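Local structure of DsbA family protein (Salmonella typhimurium, 7JVE) at residues E68-P79 with I108-K119; K149-L157 with V172-L180. The protein is a trimeric, thioredoxin-like enzyme of the DsbA family that acts both as a thiol oxidase and as a disulfide isomerase. All coordinates share one frame; numbering follows the deposited sequence.

Contact 1: residues E68-P79 with I108-K119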
loop_
_atom_site.group_PDB
_atom_site.type_symbol
_atom_site.label_atom_id
_atom_site.label_comp_id
_atom_site.label_asym_id
_atom_site.label_seq_id
_atom_site.Cartn_x
_atom_site.Cartn_y
_atom_site.Cartn_z
ATOM N N GLU A 68 25.784 -22.704 9.953
ATOM C CA GLU A 68 25.309 -22.667 8.580
ATOM C C GLU A 68 25.451 -21.265 8.000
ATOM O O GLU A 68 25.881 -21.103 6.853
ATOM C CB GLU A 68 23.851 -23.134 8.532
ATOM C CG GLU A 68 23.693 -24.598 8.924
ATOM C CD GLU A 68 23.386 -24.803 10.422
ATOM O OE1 GLU A 68 22.463 -25.588 10.736
ATOM O OE2 GLU A 68 24.015 -24.157 11.292
ATOM N N LEU A 69 25.086 -20.240 8.778
ATOM C CA LEU A 69 25.189 -18.864 8.300
ATOM C C LEU A 69 26.620 -18.517 7.903
ATOM O O LEU A 69 26.842 -17.780 6.936
ATOM C CB LEU A 69 24.691 -17.898 9.374
ATOM C CG LEU A 69 23.179 -17.836 9.614
ATOM C CD1 LEU A 69 22.880 -17.102 10.910
ATOM C CD2 LEU A 69 22.463 -17.178 8.452
ATOM N N LEU A 70 27.604 -19.024 8.646
ATOM C CA LEU A 70 28.998 -18.658 8.449
ATOM C C LEU A 70 29.784 -19.724 7.700
ATOM O O LEU A 70 31.013 -19.628 7.620
ATOM C CB LEU A 70 29.669 -18.363 9.789
ATOM C CG LEU A 70 28.885 -17.437 10.709
ATOM C CD1 LEU A 70 29.653 -17.207 11.986
ATOM C CD2 LEU A 70 28.579 -16.148 10.007
ATOM N N SER A 71 29.093 -20.722 7.145
ATOM C CA SER A 71 29.713 -21.798 6.379
ATOM C C SER A 71 30.792 -21.269 5.440
ATOM O O SER A 71 30.582 -20.289 4.724
ATOM C CB SER A 71 28.636 -22.531 5.569
ATOM O OG SER A 71 29.239 -23.454 4.679
ATOM N N SER A 72 31.957 -21.910 5.466
ATOM C CA SER A 72 32.974 -21.571 4.481
ATOM C C SER A 72 32.651 -22.124 3.094
ATOM O O SER A 72 33.461 -21.944 2.182
ATOM C CB SER A 72 34.341 -22.094 4.924
ATOM O OG SER A 72 34.247 -23.475 5.200
ATOM N N SER A 73 31.517 -22.811 2.921
ATOM C CA SER A 73 31.094 -23.262 1.606
ATOM C C SER A 73 30.432 -22.155 0.788
ATOM O O SER A 73 30.293 -22.307 -0.430
ATOM C CB SER A 73 30.144 -24.452 1.742
ATOM O OG SER A 73 30.849 -25.626 2.118
ATOM N N SER A 74 30.057 -21.048 1.412
ATOM C CA SER A 74 29.387 -19.949 0.723
ATOM C C SER A 74 30.413 -18.947 0.218
ATOM O O SER A 74 31.414 -18.688 0.892
ATOM C CB SER A 74 28.411 -19.243 1.655
ATOM O OG SER A 74 27.412 -20.150 2.096
ATOM N N PRO A 75 30.230 -18.380 -0.958
ATOM C CA PRO A 75 31.180 -17.357 -1.411
ATOM C C PRO A 75 31.218 -16.215 -0.406
ATOM O O PRO A 75 30.190 -15.809 0.142
ATOM C CB PRO A 75 30.620 -16.907 -2.771
ATOM C CG PRO A 75 29.623 -17.956 -3.161
ATOM C CD PRO A 75 29.124 -18.608 -1.899
ATOM N N SER A 76 32.415 -15.687 -0.171
ATOM C CA SER A 76 32.555 -14.515 0.686
ATOM C C SER A 76 33.722 -13.668 0.209
ATOM O O SER A 76 34.541 -14.101 -0.602
ATOM C CB SER A 76 32.749 -14.904 2.153
ATOM O OG SER A 76 33.979 -15.581 2.342
ATOM N N VAL A 77 33.744 -12.424 0.685
ATOM C CA VAL A 77 34.911 -11.562 0.620
ATOM C C VAL A 77 35.176 -11.065 2.031
ATOM O O VAL A 77 34.321 -11.153 2.911
ATOM C CB VAL A 77 34.727 -10.375 -0.341
ATOM C CG1 VAL A 77 34.551 -10.874 -1.790
ATOM C CG2 VAL A 77 33.550 -9.482 0.124
ATOM N N GLY A 78 36.372 -10.509 2.229
ATOM C CA GLY A 78 36.826 -10.159 3.549
ATOM C C GLY A 78 37.520 -11.337 4.207
ATOM O O GLY A 78 37.449 -12.475 3.727
ATOM N N PRO A 79 38.205 -11.092 5.322
ATOM C CA PRO A 79 38.998 -12.169 5.944
ATOM C C PRO A 79 38.109 -13.286 6.479
ATOM O O PRO A 79 37.014 -13.045 7.003
ATOM C CB PRO A 79 39.761 -11.462 7.072
ATOM C CG PRO A 79 39.154 -10.095 7.210
ATOM C CD PRO A 79 38.331 -9.791 6.001
ATOM N N ILE A 108 31.336 -2.842 1.460
ATOM C CA ILE A 108 32.447 -3.776 1.354
ATOM C C ILE A 108 33.766 -3.020 1.280
ATOM O O ILE A 108 34.736 -3.373 1.965
ATOM C CB ILE A 108 32.232 -4.716 0.151
ATOM C CG1 ILE A 108 31.108 -5.710 0.482
ATOM C CG2 ILE A 108 33.514 -5.424 -0.197
ATOM C CD1 ILE A 108 30.723 -6.629 -0.660
ATOM N N LYS A 109 33.811 -1.943 0.483
ATOM C CA LYS A 109 35.024 -1.146 0.406
ATOM C C LYS A 109 35.321 -0.486 1.738
ATOM O O LYS A 109 36.484 -0.374 2.132
ATOM C CB LYS A 109 34.910 -0.095 -0.699
ATOM C CG LYS A 109 34.761 -0.712 -2.075
ATOM C CD LYS A 109 35.512 0.094 -3.132
ATOM C CE LYS A 109 34.771 0.108 -4.468
ATOM N NZ LYS A 109 35.424 1.031 -5.446
ATOM N N ALA A 110 34.284 -0.049 2.447
ATOM C CA ALA A 110 34.493 0.668 3.694
ATOM C C ALA A 110 34.808 -0.252 4.859
ATOM O O ALA A 110 35.208 0.240 5.917
ATOM C CB ALA A 110 33.267 1.510 4.034
ATOM N N ASN A 111 34.636 -1.563 4.704
ATOM C CA ASN A 111 34.848 -2.528 5.786
ATOM C C ASN A 111 35.690 -3.698 5.282
ATOM O O ASN A 111 35.217 -4.841 5.221
ATOM C CB ASN A 111 33.507 -3.010 6.344
ATOM C CG ASN A 111 32.734 -1.898 7.060
ATOM O OD1 ASN A 111 32.909 -1.673 8.268
ATOM N ND2 ASN A 111 31.878 -1.197 6.316
ATOM N N PRO A 112 36.951 -3.446 4.903
ATOM C CA PRO A 112 37.795 -4.532 4.375
ATOM C C PRO A 112 38.135 -5.589 5.412
ATOM O O PRO A 112 38.585 -6.683 5.046
ATOM C CB PRO A 112 39.052 -3.798 3.907
ATOM C CG PRO A 112 39.134 -2.622 4.818
ATOM C CD PRO A 112 37.698 -2.181 5.004
ATOM N N ASP A 113 37.918 -5.289 6.680
ATOM C CA ASP A 113 38.189 -6.166 7.808
ATOM C C ASP A 113 37.026 -7.089 8.143
ATOM O O ASP A 113 37.160 -7.918 9.051
ATOM C CB ASP A 113 38.512 -5.304 9.025
ATOM C CG ASP A 113 37.328 -4.403 9.425
ATOM O OD1 ASP A 113 37.013 -4.353 10.638
ATOM O OD2 ASP A 113 36.696 -3.781 8.531
ATOM N N THR A 114 35.889 -6.952 7.456
ATOM C CA THR A 114 34.663 -7.659 7.784
ATOM C C THR A 114 34.359 -8.670 6.689
ATOM O O THR A 114 34.651 -8.446 5.514
ATOM C CB THR A 114 33.504 -6.661 7.961
ATOM O OG1 THR A 114 33.715 -5.870 9.139
ATOM C CG2 THR A 114 32.152 -7.355 8.059
ATOM N N ARG A 115 33.799 -9.805 7.083
ATOM C CA ARG A 115 33.498 -10.873 6.146
ATOM C C ARG A 115 32.076 -10.717 5.608
ATOM O O ARG A 115 31.121 -10.600 6.388
ATOM C CB ARG A 115 33.671 -12.238 6.824
ATOM C CG ARG A 115 33.577 -13.422 5.888
ATOM C CD ARG A 115 33.704 -14.744 6.627
ATOM N NE ARG A 115 33.442 -15.867 5.735
ATOM C CZ ARG A 115 32.810 -16.977 6.099
ATOM N NH1 ARG A 115 32.372 -17.110 7.346
ATOM N NH2 ARG A 115 32.588 -17.944 5.211
ATOM N N PHE A 116 31.938 -10.718 4.282
ATOM C CA PHE A 116 30.634 -10.628 3.634
ATOM C C PHE A 116 30.343 -11.953 2.938
ATOM O O PHE A 116 31.108 -12.389 2.068
ATOM C CB PHE A 116 30.581 -9.454 2.657
ATOM C CG PHE A 116 30.636 -8.101 3.325
ATOM C CD1 PHE A 116 31.849 -7.583 3.779
ATOM C CD2 PHE A 116 29.474 -7.342 3.506
ATOM C CE1 PHE A 116 31.910 -6.326 4.395
ATOM C CE2 PHE A 116 29.526 -6.090 4.107
ATOM C CZ PHE A 116 30.743 -5.578 4.562
ATOM N N ILE A 117 29.262 -12.606 3.360
ATOM C CA ILE A 117 28.899 -13.941 2.921
ATOM C C ILE A 117 27.655 -13.831 2.052
ATOM O O ILE A 117 26.706 -13.123 2.400
ATOM C CB ILE A 117 28.662 -14.863 4.136
ATOM C CG1 ILE A 117 29.883 -14.814 5.072
ATOM C CG2 ILE A 117 28.350 -16.273 3.682
ATOM C CD1 ILE A 117 29.811 -15.767 6.263
ATOM N N PHE A 118 27.658 -14.535 0.928
ATOM C CA PHE A 118 26.617 -14.424 -0.090
ATOM C C PHE A 118 25.749 -15.679 -0.091
ATOM O O PHE A 118 26.236 -16.780 -0.378
ATOM C CB PHE A 118 27.253 -14.204 -1.466
ATOM C CG PHE A 118 27.947 -12.860 -1.603
ATOM C CD1 PHE A 118 29.224 -12.671 -1.100
ATOM C CD2 PHE A 118 27.304 -11.783 -2.221
ATOM C CE1 PHE A 118 29.870 -11.426 -1.217
ATOM C CE2 PHE A 118 27.933 -10.540 -2.347
ATOM C CZ PHE A 118 29.216 -10.359 -1.836
ATOM N N LYS A 119 24.472 -15.523 0.220
ATOM C CA LYS A 119 23.537 -16.655 0.233
ATOM C C LYS A 119 22.519 -16.465 -0.893
ATOM O O LYS A 119 21.479 -15.841 -0.700
ATOM C CB LYS A 119 22.825 -16.773 1.595
ATOM C CG LYS A 119 23.759 -16.872 2.767
ATOM C CD LYS A 119 24.465 -18.227 2.769
ATOM C CE LYS A 119 24.959 -18.585 4.151
ATOM N NZ LYS A 119 25.567 -19.939 4.193
HETATM O O HOH W 1 33.442 -18.179 2.632
#
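Arg115 reaches along the edge strand and lays its guanidinium against the turn that leads into it. The chain runs fully extended from CG to NE, and this carries the group to the backbone of Leu70 and Ser71. Arg115 NH1 points straight at Leu70 O (2.9 Å, 164° at the hydrogen), with the oxygen in the guanidinium plane. Arg115 NH2 meets Ser71 O (3.1 Å) from above that carbonyl's plane, and a water that accepts a hydrogen bond from Arg115 NH2 donates in turn to Ser74 O and Ser76 OG, tying the turn to the strand. One face of the guanidinium lies against Ile117 CD1, which also packs near Leu69 O and Leu70 CA; the Leu70 and Ile117 side chains cross at about a right angle.

Lys119 does a similar job at the other end. Bent at chi2 (-71°), its chain brings Lys119 NZ to Ser74 OG (2.8 Å) and to Glu68 O (2.9 Å), the carbonyl that Ser71 N approaches from the opposite face.

Past the turn the strands pair antiparallel: Val77 and Phe116 exchange two backbone bonds, Phe116 N to Val77 O being the shorter (2.8 Å), and Phe118 N bonds to Pro75 O. Val77 CG2 rests on Phe116 CB (3.9 Å) and Ile108 CG2, while Ile108 CG1 sits over the centre of the Phe116 ring. Beyond Val77, Pro79 CD packs on Pro112 O (3.3 Å).

Strand 76-77 is an outermost strand of the sheet within this chain, separated from 84-90 by strand 115-120; helix 147-159 packs against Pro75 and Phe118, and helix 199-210 against Leu69 and Lys119.

Contact 2: residues K149-L157 with V172-L180; sequences KYLDWHNAL and VYTLAQHYL
Helix 149-157 and helix 172-176 run roughly antiparallel, their directions 138° apart and their axes 10.9 Å from each other at closest approach. No hydrogen bond joins the segments; side chains fill the gap and touch backbone atoms too. The backbones come nearest at Trp153 with Tyr179 and at Leu157 with Val172. Towards the end of 172-180, Ala176 O accepts from both Tyr179 N and Leu180 N, and the bond from CA to CB of Tyr179 points toward helix 147-159.

Trp153 and Tyr179 form the centre of the contact. They make an edge-to-face pair: the edge of the indole's six-membered ring is directed at the tyrosine face, with centroids 5.4 Å apart and planes at 71°. Trp153 CE3 is the indole atom over that face, offset toward the rim and 3.7 Å from Tyr179 CD1. Trp153 CB adds an off-centre CH-pi contact to the same ring. Tyr179 OH lies 3.3 Å from Ala156 CB, and the aliphatic CD of Lys149 touches the ring edge beside Tyr179 CD2.

With CG anti to the backbone N (chi1 153°), the indole extends across to helix 172-176. Trp153 CZ3 meets Leu175 CD2 (3.6 Å), and Trp153 CH2 reaches Val172 CG1 and Ala176 CB (both 4.0 Å). Leu175 CD2 in turn fits between Ala156 CB and Leu157 CD1. Val137 of helix 128-145 also touches Trp153 and Ala176, and Tyr92 packs on Trp153 and Leu157.

Helix 147-159 thus packs, largely through apolar groups, on helix 169-176 and on the turn carrying Tyr179, within the helical part of the chain between strands 115-120 and 218-223, consistent with the helical insertion that DsbA-family proteins carry in the thioredoxin fold.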
loop_
_atom_site.group_PDB
_atom_site.type_symbol
_atom_site.label_atom_id
_atom_site.label_comp_id
_atom_site.label_asym_id
_atom_site.label_seq_id
_atom_site.Cartn_x
_atom_site.Cartn_y
_atom_site.Cartn_z
ATOM N N LYS A 149 36.658 -11.694 -7.520
ATOM C CA LYS A 149 36.169 -11.962 -8.865
ATOM C C LYS A 149 34.727 -12.477 -8.840
ATOM O O LYS A 149 33.913 -12.093 -9.692
ATOM C CB LYS A 149 37.128 -12.937 -9.570
ATOM C CG LYS A 149 36.746 -13.360 -10.971
ATOM C CD LYS A 149 36.319 -12.203 -11.836
ATOM C CE LYS A 149 37.472 -11.484 -12.421
ATOM N NZ LYS A 149 36.998 -10.317 -13.221
ATOM N N TYR A 150 34.382 -13.311 -7.855
ATOM C CA TYR A 150 32.976 -13.624 -7.638
ATOM C C TYR A 150 32.150 -12.345 -7.495
ATOM O O TYR A 150 31.034 -12.247 -8.025
ATOM C CB TYR A 150 32.799 -14.511 -6.400
ATOM C CG TYR A 150 31.354 -14.620 -6.002
ATOM C CD1 TYR A 150 30.531 -15.618 -6.540
ATOM C CD2 TYR A 150 30.784 -13.680 -5.127
ATOM C CE1 TYR A 150 29.172 -15.704 -6.188
ATOM C CE2 TYR A 150 29.437 -13.734 -4.786
ATOM C CZ TYR A 150 28.631 -14.741 -5.321
ATOM O OH TYR A 150 27.310 -14.789 -4.962
ATOM N N LEU A 151 32.686 -11.349 -6.789
ATOM C CA LEU A 151 31.935 -10.119 -6.584
ATOM C C LEU A 151 31.753 -9.355 -7.901
ATOM O O LEU A 151 30.675 -8.782 -8.128
ATOM C CB LEU A 151 32.616 -9.270 -5.504
ATOM C CG LEU A 151 32.012 -7.927 -5.058
ATOM C CD1 LEU A 151 30.522 -8.013 -4.710
ATOM C CD2 LEU A 151 32.800 -7.378 -3.871
ATOM N N ASP A 152 32.774 -9.364 -8.795
ATOM C CA ASP A 152 32.588 -8.791 -10.137
ATOM C C ASP A 152 31.474 -9.494 -10.890
ATOM O O ASP A 152 30.650 -8.849 -11.548
ATOM C CB ASP A 152 33.853 -8.853 -11.013
ATOM C CG ASP A 152 35.006 -8.087 -10.437
ATOM O OD1 ASP A 152 36.157 -8.564 -10.554
ATOM O OD2 ASP A 152 34.760 -7.021 -9.832
ATOM N N TRP A 153 31.469 -10.824 -10.853
ATOM C CA TRP A 153 30.416 -11.566 -11.534
ATOM C C TRP A 153 29.049 -11.212 -10.955
ATOM O O TRP A 153 28.086 -10.954 -11.687
ATOM C CB TRP A 153 30.694 -13.067 -11.419
ATOM C CG TRP A 153 29.471 -13.888 -11.479
ATOM C CD1 TRP A 153 28.801 -14.442 -10.421
ATOM C CD2 TRP A 153 28.732 -14.241 -12.656
ATOM N NE1 TRP A 153 27.698 -15.135 -10.873
ATOM C CE2 TRP A 153 27.630 -15.030 -12.237
ATOM C CE3 TRP A 153 28.900 -13.982 -14.026
ATOM C CZ2 TRP A 153 26.694 -15.564 -13.141
ATOM C CZ3 TRP A 153 27.968 -14.513 -14.926
ATOM C CH2 TRP A 153 26.878 -15.296 -14.474
ATOM N N HIS A 154 28.957 -11.202 -9.631
ATOM C CA HIS A 154 27.715 -10.891 -8.942
ATOM C C HIS A 154 27.185 -9.521 -9.353
ATOM O O HIS A 154 26.022 -9.383 -9.750
ATOM C CB HIS A 154 27.993 -10.996 -7.438
ATOM C CG HIS A 154 26.965 -10.367 -6.551
ATOM N ND1 HIS A 154 25.998 -11.101 -5.905
ATOM C CD2 HIS A 154 26.799 -9.086 -6.145
ATOM C CE1 HIS A 154 25.260 -10.300 -5.165
ATOM N NE2 HIS A 154 25.726 -9.069 -5.290
ATOM N N ASN A 155 28.031 -8.493 -9.285
ATOM C CA ASN A 155 27.595 -7.164 -9.697
ATOM C C ASN A 155 27.243 -7.126 -11.178
ATOM O O ASN A 155 26.303 -6.427 -11.585
ATOM C CB ASN A 155 28.677 -6.141 -9.393
ATOM C CG ASN A 155 28.876 -5.941 -7.909
ATOM O OD1 ASN A 155 27.924 -6.023 -7.146
ATOM N ND2 ASN A 155 30.115 -5.684 -7.493
ATOM N N ALA A 156 27.990 -7.860 -12.009
ATOM C CA ALA A 156 27.716 -7.820 -13.437
ATOM C C ALA A 156 26.354 -8.426 -13.748
ATOM O O ALA A 156 25.654 -7.951 -14.648
ATOM C CB ALA A 156 28.819 -8.549 -14.209
ATOM N N LEU A 157 25.958 -9.455 -13.001
ATOM C CA LEU A 157 24.672 -10.085 -13.239
ATOM C C LEU A 157 23.527 -9.131 -12.913
ATOM O O LEU A 157 22.638 -8.915 -13.744
ATOM C CB LEU A 157 24.591 -11.383 -12.443
ATOM C CG LEU A 157 23.432 -12.310 -12.813
ATOM C CD1 LEU A 157 23.354 -12.506 -14.318
ATOM C CD2 LEU A 157 23.556 -13.651 -12.079
ATOM N N VAL A 172 22.012 -15.476 -18.379
ATOM C CA VAL A 172 23.077 -15.882 -17.471
ATOM C C VAL A 172 24.223 -16.514 -18.251
ATOM O O VAL A 172 25.391 -16.145 -18.076
ATOM C CB VAL A 172 22.510 -16.825 -16.391
ATOM C CG1 VAL A 172 23.613 -17.350 -15.467
ATOM C CG2 VAL A 172 21.442 -16.089 -15.601
ATOM N N TYR A 173 23.904 -17.462 -19.145
ATOM C CA TYR A 173 24.943 -18.086 -19.954
ATOM C C TYR A 173 25.695 -17.052 -20.771
ATOM O O TYR A 173 26.920 -17.146 -20.935
ATOM C CB TYR A 173 24.352 -19.119 -20.908
ATOM C CG TYR A 173 23.881 -20.398 -20.283
ATOM C CD1 TYR A 173 24.697 -21.122 -19.437
ATOM C CD2 TYR A 173 22.625 -20.898 -20.579
ATOM C CE1 TYR A 173 24.256 -22.293 -18.885
ATOM C CE2 TYR A 173 22.182 -22.056 -20.047
ATOM C CZ TYR A 173 23.001 -22.760 -19.206
ATOM O OH TYR A 173 22.540 -23.932 -18.668
ATOM N N THR A 174 24.970 -16.075 -21.323
ATOM C CA THR A 174 25.597 -15.095 -22.198
ATOM C C THR A 174 26.620 -14.274 -21.432
ATOM O O THR A 174 27.732 -14.050 -21.909
ATOM C CB THR A 174 24.542 -14.187 -22.833
ATOM O OG1 THR A 174 23.734 -14.949 -23.729
ATOM C CG2 THR A 174 25.207 -13.061 -23.627
ATOM N N LEU A 175 26.264 -13.820 -20.235
ATOM C CA LEU A 175 27.265 -13.176 -19.397
ATOM C C LEU A 175 28.336 -14.176 -18.968
ATOM O O LEU A 175 29.532 -13.854 -18.986
ATOM C CB LEU A 175 26.602 -12.524 -18.180
ATOM C CG LEU A 175 27.515 -11.724 -17.234
ATOM C CD1 LEU A 175 28.175 -10.513 -17.917
ATOM C CD2 LEU A 175 26.781 -11.272 -15.964
ATOM N N ALA A 176 27.932 -15.410 -18.622
ATOM C CA ALA A 176 28.877 -16.340 -18.003
ATOM C C ALA A 176 30.006 -16.742 -18.947
ATOM O O ALA A 176 31.097 -17.086 -18.485
ATOM C CB ALA A 176 28.153 -17.586 -17.496
ATOM N N GLN A 177 29.777 -16.718 -20.263
ATOM C CA GLN A 177 30.861 -17.084 -21.172
ATOM C C GLN A 177 32.094 -16.203 -20.991
ATOM O O GLN A 177 33.192 -16.622 -21.362
ATOM C CB GLN A 177 30.387 -17.039 -22.627
ATOM C CG GLN A 177 30.035 -15.645 -23.111
ATOM C CD GLN A 177 29.300 -15.672 -24.446
ATOM O OE1 GLN A 177 29.461 -16.597 -25.233
ATOM N NE2 GLN A 177 28.491 -14.647 -24.706
ATOM N N HIS A 178 31.949 -15.013 -20.407
ATOM C CA HIS A 178 33.085 -14.132 -20.156
ATOM C C HIS A 178 33.790 -14.404 -18.829
ATOM O O HIS A 178 34.862 -13.843 -18.592
ATOM C CB HIS A 178 32.626 -12.665 -20.208
ATOM C CG HIS A 178 31.970 -12.309 -21.505
ATOM N ND1 HIS A 178 32.652 -12.314 -22.706
ATOM C CD2 HIS A 178 30.684 -12.003 -21.804
ATOM C CE1 HIS A 178 31.822 -11.997 -23.685
ATOM N NE2 HIS A 178 30.621 -11.806 -23.164
ATOM N N TYR A 179 33.224 -15.240 -17.958
ATOM C CA TYR A 179 33.838 -15.513 -16.671
ATOM C C TYR A 179 34.327 -16.939 -16.521
ATOM O O TYR A 179 35.118 -17.207 -15.611
ATOM C CB TYR A 179 32.856 -15.215 -15.527
ATOM C CG TYR A 179 32.583 -13.744 -15.376
ATOM C CD1 TYR A 179 31.748 -13.076 -16.269
ATOM C CD2 TYR A 179 33.173 -13.013 -14.356
ATOM C CE1 TYR A 179 31.506 -11.741 -16.137
ATOM C CE2 TYR A 179 32.932 -11.677 -14.223
ATOM C CZ TYR A 179 32.095 -11.049 -15.112
ATOM O OH TYR A 179 31.862 -9.709 -14.978
ATOM N N LEU A 180 33.880 -17.851 -17.376
ATOM C CA LEU A 180 34.230 -19.259 -17.278
ATOM C C LEU A 180 35.032 -19.640 -18.502
ATOM O O LEU A 180 34.881 -19.025 -19.559
ATOM C CB LEU A 180 32.973 -20.120 -17.196
ATOM C CG LEU A 180 32.043 -19.866 -16.006
ATOM C CD1 LEU A 180 30.796 -20.770 -16.134
ATOM C CD2 LEU A 180 32.759 -20.053 -14.663
#

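How the contacts relate
Contact 1 closes before contact 2 opens along the chain, and their centres lie 19 Å apart, yet the two meet through helix 147-159. On its side turned from 172-180, Tyr150 OH lies 3.5 Å from Phe118 CB, and Tyr150 CE1 is 3.8 Å from Pro75 CG. His154 CE1 packs 3.9 Å from Phe118 CD2, and Leu151 CD2 comes equally near Ile108 CD1. One helix thus packs on the sheet and the loop before its edge strand on one side and on 172-180 on the other. The redox centre, the Cys94-Cys97 disulfide, stands at the start of helix 95-110, whose last turn supplies Ile108. At contact 2, the nearest atom of the Lys149 side chain is about 3 Å from a magnesium ion.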